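Long-range contacts in acetyl transferase (Salmonella typhimurium, PDB 1S7K), which probably transfers the acetyl group of acetyl-coenzyme A to the N-terminal amino group of ribosomal protein L7/L12: residues A[15-20]-A[74-79]; A[136-141]-A[168-173]. All coordinates share one frame; numbering follows the deposited sequence.

How the contacts relate
Both contacts are antiparallel strand pairings in the same mixed sheet of a GNAT acetyltransferase, but they lie on opposite sides of the chain's centre, with their own centres about 28 Å apart. Contact 1 joins strands 14-18 and 71-77 and is largely buried; it packs aliphatic side chains against helix 112-127 on one face and sets an arginine-phenylalanine stack on the other. Contact 2 pairs the end of strand 132-138 with strand 168-178 and is only partly buried. Here a turn brings a salt bridge, a histidine and water-mediated links beside the strand pairing. Contact 2 includes coenzyme A-binding residues, whereas contact 1 reaches the cofactor site through its neighbours.

Contact 1: A[15-20]-A[74-79]; sequences ELRAAD and LIFCQN
Leu74 O accepts a hydrogen bond from Arg17 N over 2.8 Å, and Leu16 CA adds a weaker CA-H...O contact at 3.2 Å. Arg17 O returns the bond by accepting from Leu74 N, making this an antiparallel hydrogen-bonded pair; Glu15 and Phe76 form the next one, with Leu16 and Ile75 as the non-hydrogen-bonded pair between them. Alternation puts Glu15, Arg17, Leu74 and Phe76 on one face of the sheet. There the extended Arg17 chain (chi2 -179°, chi3 -173°) runs across the phenyl ring of Phe76, Arg17 CD lying 3.3 Å from Phe76 CE1, and sets its guanidinium flat on the ring. The planes are 17° apart and Arg17 CZ stands 3.8 Å from the ring centroid, a stacked cation-pi pair. Arginine suits this place because its flat end can stack while its N-H groups bond outward at its edge. Arg17 NE donates to Glu15 OE2 (2.7 Å), on its anti lone pair, and NH1 adds a weak bond to the same oxygen; the two charges form a salt bridge within the strand. Asn79 OD1 receives another weak bond from NH1. The ring over one face and these partners at the edge should together restrict rotation of the guanidinium. On the opposite face of the sheet two aliphatic chains run alongside each other in the same direction, Leu16 CD2 meeting Ile75 CG1 at 3.5 Å. These branched residues pack against helix 112-127, Leu16 touching Leu120 and Ile75 touching the coenzyme A-binding Ile112 and Met113. Strand 7-9 flanks the pair beyond Leu16, and strand 80-91 beyond Ile75.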
loop_
_atom_site.group_PDB
_atom_site.type_symbol
_atom_site.label_atom_id
_atom_site.label_comp_id
_atom_site.label_asym_id
_atom_site.label_seq_id
_atom_site.Cartn_x
_atom_site.Cartn_y
_atom_site.Cartn_z
ATOM N N GLU A 15 26.202 -5.673 -10.376
ATOM C CA GLU A 15 25.429 -6.866 -10.042
ATOM C C GLU A 15 24.679 -6.585 -8.719
ATOM O O GLU A 15 25.056 -5.681 -7.962
ATOM C CB GLU A 15 26.312 -8.131 -9.954
ATOM C CG GLU A 15 27.159 -8.300 -8.700
ATOM C CD GLU A 15 27.969 -9.638 -8.680
ATOM O OE1 GLU A 15 28.141 -10.332 -9.718
ATOM O OE2 GLU A 15 28.434 -9.963 -7.588
ATOM N N LEU A 16 23.555 -7.271 -8.520
ATOM C CA LEU A 16 22.741 -7.128 -7.295
ATOM C C LEU A 16 22.991 -8.407 -6.494
ATOM O O LEU A 16 23.058 -9.496 -7.078
ATOM C CB LEU A 16 21.257 -7.077 -7.650
ATOM C CG LEU A 16 20.784 -5.877 -8.465
ATOM C CD1 LEU A 16 19.352 -6.103 -8.926
ATOM C CD2 LEU A 16 20.851 -4.635 -7.535
ATOM N N ARG A 17 23.180 -8.265 -5.191
ATOM C CA ARG A 17 23.339 -9.410 -4.330
ATOM C C ARG A 17 22.242 -9.308 -3.255
ATOM O O ARG A 17 22.025 -8.232 -2.669
ATOM C CB ARG A 17 24.739 -9.404 -3.673
ATOM C CG ARG A 17 25.893 -9.356 -4.681
ATOM C CD ARG A 17 27.279 -9.363 -4.025
ATOM N NE ARG A 17 28.327 -9.144 -5.038
ATOM C CZ ARG A 17 29.600 -8.840 -4.771
ATOM N NH1 ARG A 17 30.477 -8.648 -5.759
ATOM N NH2 ARG A 17 30.020 -8.736 -3.517
ATOM N N ALA A 18 21.518 -10.402 -3.031
ATOM C CA ALA A 18 20.514 -10.373 -1.954
ATOM C C ALA A 18 21.210 -9.990 -0.660
ATOM O O ALA A 18 22.288 -10.505 -0.329
ATOM C CB ALA A 18 19.856 -11.712 -1.789
ATOM N N ALA A 19 20.628 -9.043 0.065
ATOM C CA ALA A 19 21.183 -8.606 1.353
ATOM C C ALA A 19 21.444 -9.822 2.261
ATOM O O ALA A 19 20.580 -10.690 2.451
ATOM C CB ALA A 19 20.233 -7.649 2.042
ATOM N N ASP A 20 22.643 -9.891 2.795
ATOM C CA ASP A 20 22.996 -11.001 3.671
ATOM C C ASP A 20 23.558 -10.505 4.973
ATOM O O ASP A 20 24.062 -9.394 5.051
ATOM C CB ASP A 20 24.054 -11.880 3.016
ATOM C CG ASP A 20 24.344 -13.101 3.829
ATOM O OD1 ASP A 20 23.539 -14.070 3.780
ATOM O OD2 ASP A 20 25.360 -13.083 4.543
ATOM N N LEU A 74 21.564 -5.524 -2.527
ATOM C CA LEU A 74 22.686 -4.614 -2.457
ATOM C C LEU A 74 23.269 -4.488 -3.892
ATOM O O LEU A 74 23.463 -5.505 -4.586
ATOM C CB LEU A 74 23.757 -5.188 -1.512
ATOM C CG LEU A 74 23.355 -5.083 -0.054
ATOM C CD1 LEU A 74 24.532 -5.476 0.853
ATOM C CD2 LEU A 74 23.043 -3.611 0.230
ATOM N N ILE A 75 23.508 -3.256 -4.318
ATOM C CA ILE A 75 24.066 -2.919 -5.639
ATOM C C ILE A 75 25.581 -2.815 -5.482
ATOM O O ILE A 75 26.043 -2.010 -4.668
ATOM C CB ILE A 75 23.565 -1.523 -6.119
ATOM C CG1 ILE A 75 22.045 -1.503 -6.398
ATOM C CG2 ILE A 75 24.263 -1.115 -7.461
ATOM C CD1 ILE A 75 21.551 0.009 -6.410
ATOM N N PHE A 76 26.324 -3.596 -6.275
ATOM C CA PHE A 76 27.788 -3.596 -6.275
ATOM C C PHE A 76 28.270 -3.157 -7.632
ATOM O O PHE A 76 27.786 -3.622 -8.655
ATOM C CB PHE A 76 28.359 -4.973 -5.982
ATOM C CG PHE A 76 28.257 -5.348 -4.560
ATOM C CD1 PHE A 76 27.124 -6.013 -4.067
ATOM C CD2 PHE A 76 29.282 -5.012 -3.688
ATOM C CE1 PHE A 76 27.026 -6.326 -2.721
ATOM C CE2 PHE A 76 29.197 -5.320 -2.343
ATOM C CZ PHE A 76 28.059 -5.985 -1.859
ATOM N N CYS A 77 29.218 -2.240 -7.618
ATOM C CA CYS A 77 29.755 -1.709 -8.866
ATOM C C CYS A 77 31.248 -2.023 -8.800
ATOM O O CYS A 77 31.912 -1.523 -7.903
ATOM C CB CYS A 77 29.488 -0.198 -8.892
ATOM S SG CYS A 77 30.378 0.751 -10.215
ATOM N N GLN A 78 31.760 -2.818 -9.747
ATOM C CA GLN A 78 33.170 -3.235 -9.743
ATOM C C GLN A 78 33.558 -3.781 -8.348
ATOM O O GLN A 78 34.651 -3.483 -7.835
ATOM C CB GLN A 78 34.093 -2.077 -10.095
ATOM C CG GLN A 78 33.769 -1.401 -11.443
ATOM C CD GLN A 78 34.966 -0.654 -12.023
ATOM O OE1 GLN A 78 34.864 0.031 -13.036
ATOM N NE2 GLN A 78 36.126 -0.810 -11.374
ATOM N N ASN A 79 32.645 -4.546 -7.749
ATOM C CA ASN A 79 32.816 -5.180 -6.429
ATOM C C ASN A 79 32.771 -4.312 -5.167
ATOM O O ASN A 79 33.002 -4.805 -4.066
ATOM C CB ASN A 79 34.105 -6.024 -6.410
ATOM C CG ASN A 79 33.992 -7.236 -7.303
ATOM O OD1 ASN A 79 33.014 -7.957 -7.220
ATOM N ND2 ASN A 79 34.984 -7.445 -8.184
HETATM O O HOH W 1 32.285 -7.598 -3.323
#

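Contact 2: A[136-141]-A[168-173]; sequences KCRVDN and DYHDVN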
loop_
_atom_site.group_PDB
_atom_site.type_symbol
_atom_site.label_atom_id
_atom_site.label_comp_id
_atom_site.label_asym_id
_atom_site.label_seq_id
_atom_site.Cartn_x
_atom_site.Cartn_y
_atom_site.Cartn_z
ATOM N N LYS A 136 6.486 4.724 -6.212
ATOM C CA LYS A 136 5.736 5.852 -5.646
ATOM C C LYS A 136 6.838 6.788 -5.195
ATOM O O LYS A 136 7.773 6.327 -4.480
ATOM C CB LYS A 136 4.916 5.399 -4.419
ATOM C CG LYS A 136 3.722 4.533 -4.740
ATOM C CD LYS A 136 3.189 3.809 -3.497
ATOM C CE LYS A 136 2.512 4.731 -2.573
ATOM N NZ LYS A 136 2.220 3.975 -1.283
ATOM N N CYS A 137 6.816 8.032 -5.681
ATOM C CA CYS A 137 7.840 8.973 -5.185
ATOM C C CYS A 137 7.258 10.380 -5.140
ATOM O O CYS A 137 6.346 10.724 -5.940
ATOM C CB CYS A 137 9.033 8.925 -6.103
ATOM S SG CYS A 137 8.711 9.434 -7.854
ATOM N N ARG A 138 7.777 11.217 -4.244
ATOM C CA ARG A 138 7.262 12.582 -4.110
ATOM C C ARG A 138 7.347 13.299 -5.455
ATOM O O ARG A 138 8.288 13.087 -6.221
ATOM C CB ARG A 138 8.072 13.367 -3.080
ATOM C CG ARG A 138 7.761 12.952 -1.643
ATOM C CD ARG A 138 8.576 13.830 -0.602
ATOM N NE ARG A 138 9.672 14.568 -1.233
ATOM C CZ ARG A 138 10.908 14.123 -1.448
ATOM N NH1 ARG A 138 11.764 14.921 -2.059
ATOM N NH2 ARG A 138 11.314 12.897 -1.052
ATOM N N VAL A 139 6.368 14.155 -5.720
ATOM C CA VAL A 139 6.360 14.891 -6.955
ATOM C C VAL A 139 7.674 15.725 -7.033
ATOM O O VAL A 139 8.279 15.838 -8.100
ATOM C CB VAL A 139 5.129 15.806 -7.031
ATOM C CG1 VAL A 139 5.240 16.766 -8.219
ATOM C CG2 VAL A 139 3.881 14.938 -7.166
ATOM N N ASP A 140 8.119 16.232 -5.891
ATOM C CA ASP A 140 9.309 17.075 -5.865
ATOM C C ASP A 140 10.611 16.306 -5.755
ATOM O O ASP A 140 11.685 16.908 -5.582
ATOM C CB ASP A 140 9.188 18.160 -4.746
ATOM C CG ASP A 140 9.251 17.594 -3.336
ATOM O OD1 ASP A 140 9.540 16.401 -3.149
ATOM O OD2 ASP A 140 9.034 18.357 -2.348
ATOM N N ASN A 141 10.552 14.972 -5.879
ATOM C CA ASN A 141 11.800 14.180 -5.761
ATOM C C ASN A 141 12.317 14.097 -7.203
ATOM O O ASN A 141 11.941 13.213 -7.966
ATOM C CB ASN A 141 11.517 12.793 -5.152
ATOM C CG ASN A 141 12.797 11.974 -4.907
ATOM O OD1 ASN A 141 13.753 12.119 -5.634
ATOM N ND2 ASN A 141 12.768 11.073 -3.926
ATOM N N ASP A 168 5.549 18.482 6.590
ATOM C CA ASP A 168 4.510 18.683 5.575
ATOM C C ASP A 168 4.052 17.342 4.937
ATOM O O ASP A 168 4.783 16.363 5.009
ATOM C CB ASP A 168 5.027 19.593 4.449
ATOM C CG ASP A 168 5.305 21.044 4.914
ATOM O OD1 ASP A 168 4.507 21.607 5.663
ATOM O OD2 ASP A 168 6.315 21.626 4.496
ATOM N N TYR A 169 2.869 17.332 4.294
ATOM C CA TYR A 169 2.398 16.143 3.571
ATOM C C TYR A 169 2.543 16.523 2.087
ATOM O O TYR A 169 1.968 17.532 1.587
ATOM C CB TYR A 169 0.948 15.791 3.956
ATOM C CG TYR A 169 0.867 15.550 5.443
ATOM C CD1 TYR A 169 0.973 14.266 5.969
ATOM C CD2 TYR A 169 0.687 16.622 6.321
ATOM C CE1 TYR A 169 0.891 14.038 7.321
ATOM C CE2 TYR A 169 0.605 16.402 7.695
ATOM C CZ TYR A 169 0.704 15.134 8.172
ATOM O OH TYR A 169 0.629 14.961 9.519
ATOM N N HIS A 170 3.356 15.736 1.380
ATOM C CA HIS A 170 3.658 16.027 -0.018
ATOM C C HIS A 170 2.910 15.142 -0.984
ATOM O O HIS A 170 2.675 14.004 -0.677
ATOM C CB HIS A 170 5.141 15.780 -0.246
ATOM C CG HIS A 170 5.994 16.635 0.635
ATOM N ND1 HIS A 170 6.346 17.918 0.283
ATOM C CD2 HIS A 170 6.444 16.443 1.896
ATOM C CE1 HIS A 170 6.991 18.490 1.291
ATOM N NE2 HIS A 170 7.065 17.622 2.286
ATOM N N ASP A 171 2.616 15.674 -2.158
ATOM C CA ASP A 171 1.949 14.885 -3.211
ATOM C C ASP A 171 2.989 13.842 -3.698
ATOM O O ASP A 171 4.220 14.123 -3.746
ATOM C CB ASP A 171 1.565 15.810 -4.359
ATOM C CG ASP A 171 0.344 16.689 -4.068
ATOM O OD1 ASP A 171 -0.096 16.805 -2.879
ATOM O OD2 ASP A 171 -0.134 17.303 -5.073
ATOM N N VAL A 172 2.486 12.682 -4.131
ATOM C CA VAL A 172 3.315 11.561 -4.562
ATOM C C VAL A 172 2.857 11.019 -5.919
ATOM O O VAL A 172 1.701 10.733 -6.075
ATOM C CB VAL A 172 3.171 10.382 -3.555
ATOM C CG1 VAL A 172 3.937 9.101 -4.032
ATOM C CG2 VAL A 172 3.755 10.795 -2.202
ATOM N N ASN A 173 3.776 10.861 -6.856
ATOM C CA ASN A 173 3.447 10.297 -8.167
ATOM C C ASN A 173 3.475 8.782 -8.050
ATOM O O ASN A 173 4.358 8.197 -7.402
ATOM C CB ASN A 173 4.466 10.741 -9.215
ATOM C CG ASN A 173 4.189 12.154 -9.740
ATOM O OD1 ASN A 173 3.047 12.611 -9.758
ATOM N ND2 ASN A 173 5.246 12.853 -10.169
HETATM O O HOH W 2 6.102 16.305 -3.595
HETATM O O HOH W 3 6.294 18.659 -2.450
#
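The His170 imidazole and the aliphatic part of Arg138 run alongside each other in the same direction, with Arg138 CD 4.0 Å from His170 CB and set obliquely to the ring. The guanidinium plane is turned 79° from the imidazole, so the two do not stack; one guanidinium face instead carries Asn141 CB, nearer the edge of the group than its middle. In the plane of the imidazole, a water lies 2.8 Å from His170 ND1 and gives a weak bond to Asp140 OD2, while His170 NE2 bonds to Leu165 O. A bend at chi3 (-15°) turns the Arg138 chain back, letting NE reach Asp140 OD1 at 2.7 Å, a salt bridge using the syn lone pair. Aspartate is short enough to make this link within the type I turn from Arg138 to Asn141. Before the turn, Asn173 N donates to Cys137 O over 2.7 Å and Cys137 N donates back to Asn173 O, an antiparallel hydrogen-bonded pair; Arg138 and Val172 follow as a non-hydrogen-bonded pair whose side chains diverge. Val139 N extends the pairing to Asp171 O at 2.9 Å, and a second water links that oxygen to Asp140 N. Val139 CG2 lies against the Asn173 amide, 3.6 Å from its OD1, while Asn173 ND2 bonds to Asn145 OD1 of helix 142-150. Asn141 N-caps that helix through Ser144 N. Coenzyme A, absent from this chain, is seen elsewhere bound at Asn141 and covalently at Cys137; the backbone bonds and the Asn173-Asn145 bond probably steady this strand end and helix start, the salt bridge stabilising the turn itself.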